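Local coordinates for protein aminodeoxyfutalosine deaminase (Deinococcus radiodurans, PDB 2IMR) that catalyses the zinc-dependent deamination of aminodeoxyfutalosine to futalosine, a step of menaquinone biosynthesis, and acts less readily on adenosine and related nucleosides, at residues P257-R262 against H269-V274; I275-E278 against D282-P285. One frame throughout, in Å; residues are numbered along the deposited sequence.

Both contacts lie in the long connection between strands 238-241 and 300-303 of the amidohydrolase barrel, on its periphery, their centres about 26 and 25 Å from the centre of the chain, and both are partly buried. Helix 271-275 joins them: interaction 1 packs the loop that precedes helix 271-275 against its start, whereas interaction 2 folds the chain leaving its end back against the approach to helix 285-292. They meet where A272 CB lies 3.4 Å from E278 OE2. In interaction 1 the flat indole of W259 covers backbone and shares a water with it; in interaction 2 the branched L283 divides its methyls between an isoleucine and an arginine. Each pairs buried apolar groups with polar or charged ones nearer the surface.

Interaction 1: P257-R262 against H269-V274; sequences PLWDNR and HTLAEV
W259 meets the backbone of H269-L271 with the benzene part of its indole. L271 N lies over one face of the ring, toward its rim, 3.4 Å from W259 CZ2, and T270 C approaches the same atom obliquely. With CG anti to the backbone N (chi1 -174°), the indole is carried across to that segment. The apolar contact with L271 is looser, W259 CZ3 to L271 CD1 being 4.4 Å. A broad flat residue suits a place where one face lies on main chain and the rest is enclosed by side chains.

Polar contacts lie at one edge and over the other face of the ring. A water accepts from W259 NE1 at 3.0 Å and donates to H269 O, bridging the segments at the indole edge. Over the opposite face from L271 lies the R262 guanidinium, with W259 CE2 over its centre. It is tethered by R262 NH1 to W259 O at 2.7 Å (150° at the hydrogen), the oxygen lying in the guanidinium plane; R262 N reaches that oxygen from the other face of its carbonyl plane. Replacing W259 by alanine removes the indole, and would probably open a gap over the H269-L271 backbone and leave the R262 guanidinium without a ring to lie against.

T270 is the N-cap of helix 271-275: its OG1 accepts from E273 N at 3.2 Å and donates to E273 OE2 at 2.8 Å. Threonine suits the site because one hydroxyl does both.

Around the contact, Y267 meets W259 edge-to-face, M250 of helix 245-253 touches the indole, and L258 packs against helix 113-116, while V274 links helix 271-275 by a backbone bond to H220, where helix 220-233 begins.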
loop_
_atom_site.group_PDB
_atom_site.type_symbol
_atom_site.label_atom_id
_atom_site.label_comp_id
_atom_site.label_asym_id
_atom_site.label_seq_id
_atom_site.Cartn_x
_atom_site.Cartn_y
_atom_site.Cartn_z
ATOM N N PRO A 257 18.780 17.632 -5.445
ATOM C CA PRO A 257 18.140 18.105 -4.214
ATOM C C PRO A 257 17.961 17.114 -3.064
ATOM O O PRO A 257 17.951 17.523 -1.907
ATOM C CB PRO A 257 16.803 18.651 -4.706
ATOM C CG PRO A 257 17.126 19.120 -6.088
ATOM C CD PRO A 257 17.957 17.983 -6.617
ATOM N N LEU A 258 17.799 15.830 -3.366
ATOM C CA LEU A 258 17.627 14.846 -2.299
ATOM C C LEU A 258 18.988 14.551 -1.680
ATOM O O LEU A 258 19.252 14.904 -0.533
ATOM C CB LEU A 258 17.014 13.545 -2.840
ATOM C CG LEU A 258 16.465 12.537 -1.812
ATOM C CD1 LEU A 258 15.745 11.413 -2.545
ATOM C CD2 LEU A 258 17.583 11.967 -0.951
ATOM N N TRP A 259 19.853 13.915 -2.457
ATOM C CA TRP A 259 21.178 13.562 -1.976
ATOM C C TRP A 259 21.980 14.756 -1.468
ATOM O O TRP A 259 22.548 14.710 -0.373
ATOM C CB TRP A 259 21.974 12.855 -3.079
ATOM C CG TRP A 259 23.298 12.354 -2.593
ATOM C CD1 TRP A 259 24.533 12.893 -2.844
ATOM C CD2 TRP A 259 23.515 11.240 -1.723
ATOM N NE1 TRP A 259 25.505 12.177 -2.178
ATOM C CE2 TRP A 259 24.905 11.158 -1.483
ATOM C CE3 TRP A 259 22.666 10.300 -1.119
ATOM C CZ2 TRP A 259 25.465 10.174 -0.666
ATOM C CZ3 TRP A 259 23.222 9.322 -0.309
ATOM C CH2 TRP A 259 24.612 9.269 -0.088
ATOM N N ASP A 260 22.025 15.830 -2.248
ATOM C CA ASP A 260 22.807 16.997 -1.850
ATOM C C ASP A 260 22.286 17.745 -0.627
ATOM O O ASP A 260 22.937 18.668 -0.141
ATOM C CB ASP A 260 22.949 17.967 -3.029
ATOM C CG ASP A 260 23.606 17.323 -4.239
ATOM O OD1 ASP A 260 24.156 16.208 -4.102
ATOM O OD2 ASP A 260 23.577 17.935 -5.327
ATOM N N ASN A 261 21.124 17.343 -0.120
ATOM C CA ASN A 261 20.536 18.003 1.048
ATOM C C ASN A 261 20.254 17.038 2.202
ATOM O O ASN A 261 19.504 17.353 3.123
ATOM C CB ASN A 261 19.245 18.715 0.634
ATOM C CG ASN A 261 19.497 19.846 -0.348
ATOM O OD1 ASN A 261 18.763 20.015 -1.325
ATOM N ND2 ASN A 261 20.538 20.631 -0.089
ATOM N N ARG A 262 20.867 15.860 2.144
ATOM C CA ARG A 262 20.700 14.840 3.176
ATOM C C ARG A 262 21.504 15.227 4.410
ATOM O O ARG A 262 22.313 16.157 4.369
ATOM C CB ARG A 262 21.245 13.503 2.671
ATOM C CG ARG A 262 22.778 13.508 2.555
ATOM C CD ARG A 262 23.336 12.222 1.974
ATOM N NE ARG A 262 24.802 12.218 1.951
ATOM C CZ ARG A 262 25.555 13.008 1.188
ATOM N NH1 ARG A 262 24.996 13.888 0.364
ATOM N NH2 ARG A 262 26.879 12.916 1.246
ATOM N N HIS A 269 29.469 8.403 2.234
ATOM C CA HIS A 269 29.766 9.645 1.533
ATOM C C HIS A 269 29.243 9.768 0.098
ATOM O O HIS A 269 29.074 10.880 -0.402
ATOM C CB HIS A 269 31.275 9.897 1.567
ATOM C CG HIS A 269 31.819 10.097 2.950
ATOM N ND1 HIS A 269 31.619 11.256 3.670
ATOM C CD2 HIS A 269 32.547 9.281 3.749
ATOM C CE1 HIS A 269 32.203 11.147 4.850
ATOM N NE2 HIS A 269 32.773 9.957 4.923
ATOM N N THR A 270 28.985 8.642 -0.561
ATOM C CA THR A 270 28.474 8.665 -1.934
ATOM C C THR A 270 27.343 7.658 -2.095
ATOM O O THR A 270 27.302 6.649 -1.394
ATOM C CB THR A 270 29.560 8.287 -2.967
ATOM O OG1 THR A 270 29.990 6.943 -2.728
ATOM C CG2 THR A 270 30.756 9.234 -2.873
ATOM N N LEU A 271 26.438 7.927 -3.028
ATOM C CA LEU A 271 25.334 7.010 -3.278
ATOM C C LEU A 271 25.925 5.718 -3.834
ATOM O O LEU A 271 25.423 4.627 -3.568
ATOM C CB LEU A 271 24.357 7.609 -4.294
ATOM C CG LEU A 271 23.166 6.725 -4.685
ATOM C CD1 LEU A 271 22.327 6.392 -3.459
ATOM C CD2 LEU A 271 22.325 7.452 -5.730
ATOM N N ALA A 272 27.001 5.849 -4.604
ATOM C CA ALA A 272 27.653 4.687 -5.193
ATOM C C ALA A 272 28.024 3.672 -4.124
ATOM O O ALA A 272 27.936 2.467 -4.348
ATOM C CB ALA A 272 28.908 5.116 -5.968
ATOM N N GLU A 273 28.449 4.159 -2.961
ATOM C CA GLU A 273 28.828 3.266 -1.877
ATOM C C GLU A 273 27.612 2.539 -1.328
ATOM O O GLU A 273 27.702 1.381 -0.932
ATOM C CB GLU A 273 29.540 4.044 -0.767
ATOM C CG GLU A 273 30.900 4.572 -1.205
ATOM C CD GLU A 273 31.528 5.502 -0.194
ATOM O OE1 GLU A 273 31.829 5.040 0.930
ATOM O OE2 GLU A 273 31.714 6.692 -0.526
ATOM N N VAL A 274 26.468 3.216 -1.325
ATOM C CA VAL A 274 25.242 2.603 -0.840
ATOM C C VAL A 274 24.743 1.510 -1.776
ATOM O O VAL A 274 24.432 0.406 -1.329
ATOM C CB VAL A 274 24.108 3.642 -0.688
ATOM C CG1 VAL A 274 22.826 2.949 -0.228
ATOM C CG2 VAL A 274 24.521 4.718 0.298
HETATM O O HOH W 1 28.458 12.088 -2.540
#

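Interaction 2: I275-E278 against D282-P285; sequences IGRE and DLTP
E278 and L283 bring the two backbones to 9.0 Å between CA atoms, and I275 and P285 to 9.5 Å, a spacing spanned chiefly by the L283 side chain, after the chain has left helix 271-275 at G276 with a positive phi of 75°, a conformation that glycine adopts readily. L283 does most of the bridging by dividing its two methyls. L283 CD2 meets I275 CD1 tip to tip at 4.1 Å and lies 4.0 Å from E278 O. L283 CD1 sits over the centre of one face of the R277 guanidinium, 3.7 Å from R277 CZ. The arginine chain bends at chi3 (-69°) to present that face, and its NH1 forms a salt bridge with E291, so the charged end is tied down while the flat face takes the methyl. A leucine fits here because its fork serves both partners at once.

This is the loop joining helices 271-275 and 285-292, on the periphery of the amidohydrolase (TIM) barrel and ahead of barrel strand 300-303. T284 is the N-cap of helix 285-292, its OG1 bonded to R287 N and to D311. P285 follows in the first turn, where its lack of an N-H costs no helical bond. I275 also packs on F251 and Y288, and D282 forms a salt bridge with R287.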
loop_
_atom_site.group_PDB
_atom_site.type_symbol
_atom_site.label_atom_id
_atom_site.label_comp_id
_atom_site.label_asym_id
_atom_site.label_seq_id
_atom_site.Cartn_x
_atom_site.Cartn_y
_atom_site.Cartn_z
ATOM N N ILE A 275 24.678 1.807 -3.074
ATOM C CA ILE A 275 24.156 0.845 -4.042
ATOM C C ILE A 275 25.152 -0.106 -4.697
ATOM O O ILE A 275 24.754 -1.017 -5.433
ATOM C CB ILE A 275 23.343 1.571 -5.140
ATOM C CG1 ILE A 275 24.235 2.536 -5.921
ATOM C CG2 ILE A 275 22.200 2.340 -4.492
ATOM C CD1 ILE A 275 23.535 3.189 -7.106
ATOM N N GLY A 276 26.439 0.098 -4.433
ATOM C CA GLY A 276 27.450 -0.795 -4.973
ATOM C C GLY A 276 27.774 -0.653 -6.446
ATOM O O GLY A 276 28.364 -1.555 -7.046
ATOM N N ARG A 277 27.387 0.471 -7.032
ATOM C CA ARG A 277 27.659 0.735 -8.442
ATOM C C ARG A 277 27.561 2.236 -8.646
ATOM O O ARG A 277 26.978 2.939 -7.823
ATOM C CB ARG A 277 26.647 0.013 -9.338
ATOM C CG ARG A 277 25.211 0.485 -9.169
ATOM C CD ARG A 277 24.241 -0.403 -9.944
ATOM N NE ARG A 277 24.378 -0.251 -11.391
ATOM C CZ ARG A 277 23.671 -0.944 -12.282
ATOM N NH1 ARG A 277 22.783 -1.841 -11.877
ATOM N NH2 ARG A 277 23.838 -0.727 -13.580
ATOM N N GLU A 278 28.123 2.727 -9.744
ATOM C CA GLU A 278 28.103 4.151 -10.029
ATOM C C GLU A 278 26.790 4.629 -10.642
ATOM O O GLU A 278 26.228 3.970 -11.516
ATOM C CB GLU A 278 29.246 4.509 -10.984
ATOM C CG GLU A 278 30.637 4.296 -10.420
ATOM C CD GLU A 278 30.932 5.214 -9.250
ATOM O OE1 GLU A 278 30.681 6.428 -9.373
ATOM O OE2 GLU A 278 31.418 4.728 -8.211
ATOM N N ASP A 282 21.634 6.013 -17.609
ATOM C CA ASP A 282 20.720 4.918 -17.896
ATOM C C ASP A 282 20.259 4.141 -16.666
ATOM O O ASP A 282 19.602 3.109 -16.789
ATOM C CB ASP A 282 21.390 3.968 -18.890
ATOM C CG ASP A 282 22.725 3.454 -18.386
ATOM O OD1 ASP A 282 23.389 4.180 -17.611
ATOM O OD2 ASP A 282 23.117 2.329 -18.770
ATOM N N LEU A 283 20.594 4.633 -15.477
ATOM C CA LEU A 283 20.201 3.941 -14.256
ATOM C C LEU A 283 18.958 4.552 -13.613
ATOM O O LEU A 283 18.689 5.747 -13.747
ATOM C CB LEU A 283 21.349 3.960 -13.242
ATOM C CG LEU A 283 21.157 3.146 -11.957
ATOM C CD1 LEU A 283 21.101 1.654 -12.284
ATOM C CD2 LEU A 283 22.299 3.435 -10.992
ATOM N N THR A 284 18.193 3.707 -12.937
ATOM C CA THR A 284 17.000 4.142 -12.218
ATOM C C THR A 284 16.910 3.230 -11.005
ATOM O O THR A 284 17.459 2.123 -11.004
ATOM C CB THR A 284 15.696 3.950 -13.017
ATOM O OG1 THR A 284 15.354 2.562 -13.026
ATOM C CG2 THR A 284 15.848 4.462 -14.446
ATOM N N PRO A 285 16.213 3.673 -9.953
ATOM C CA PRO A 285 16.121 2.793 -8.788
ATOM C C PRO A 285 15.504 1.436 -9.134
ATOM O O PRO A 285 15.855 0.419 -8.538
ATOM C CB PRO A 285 15.269 3.604 -7.803
ATOM C CG PRO A 285 14.469 4.524 -8.705
ATOM C CD PRO A 285 15.490 4.935 -9.734
#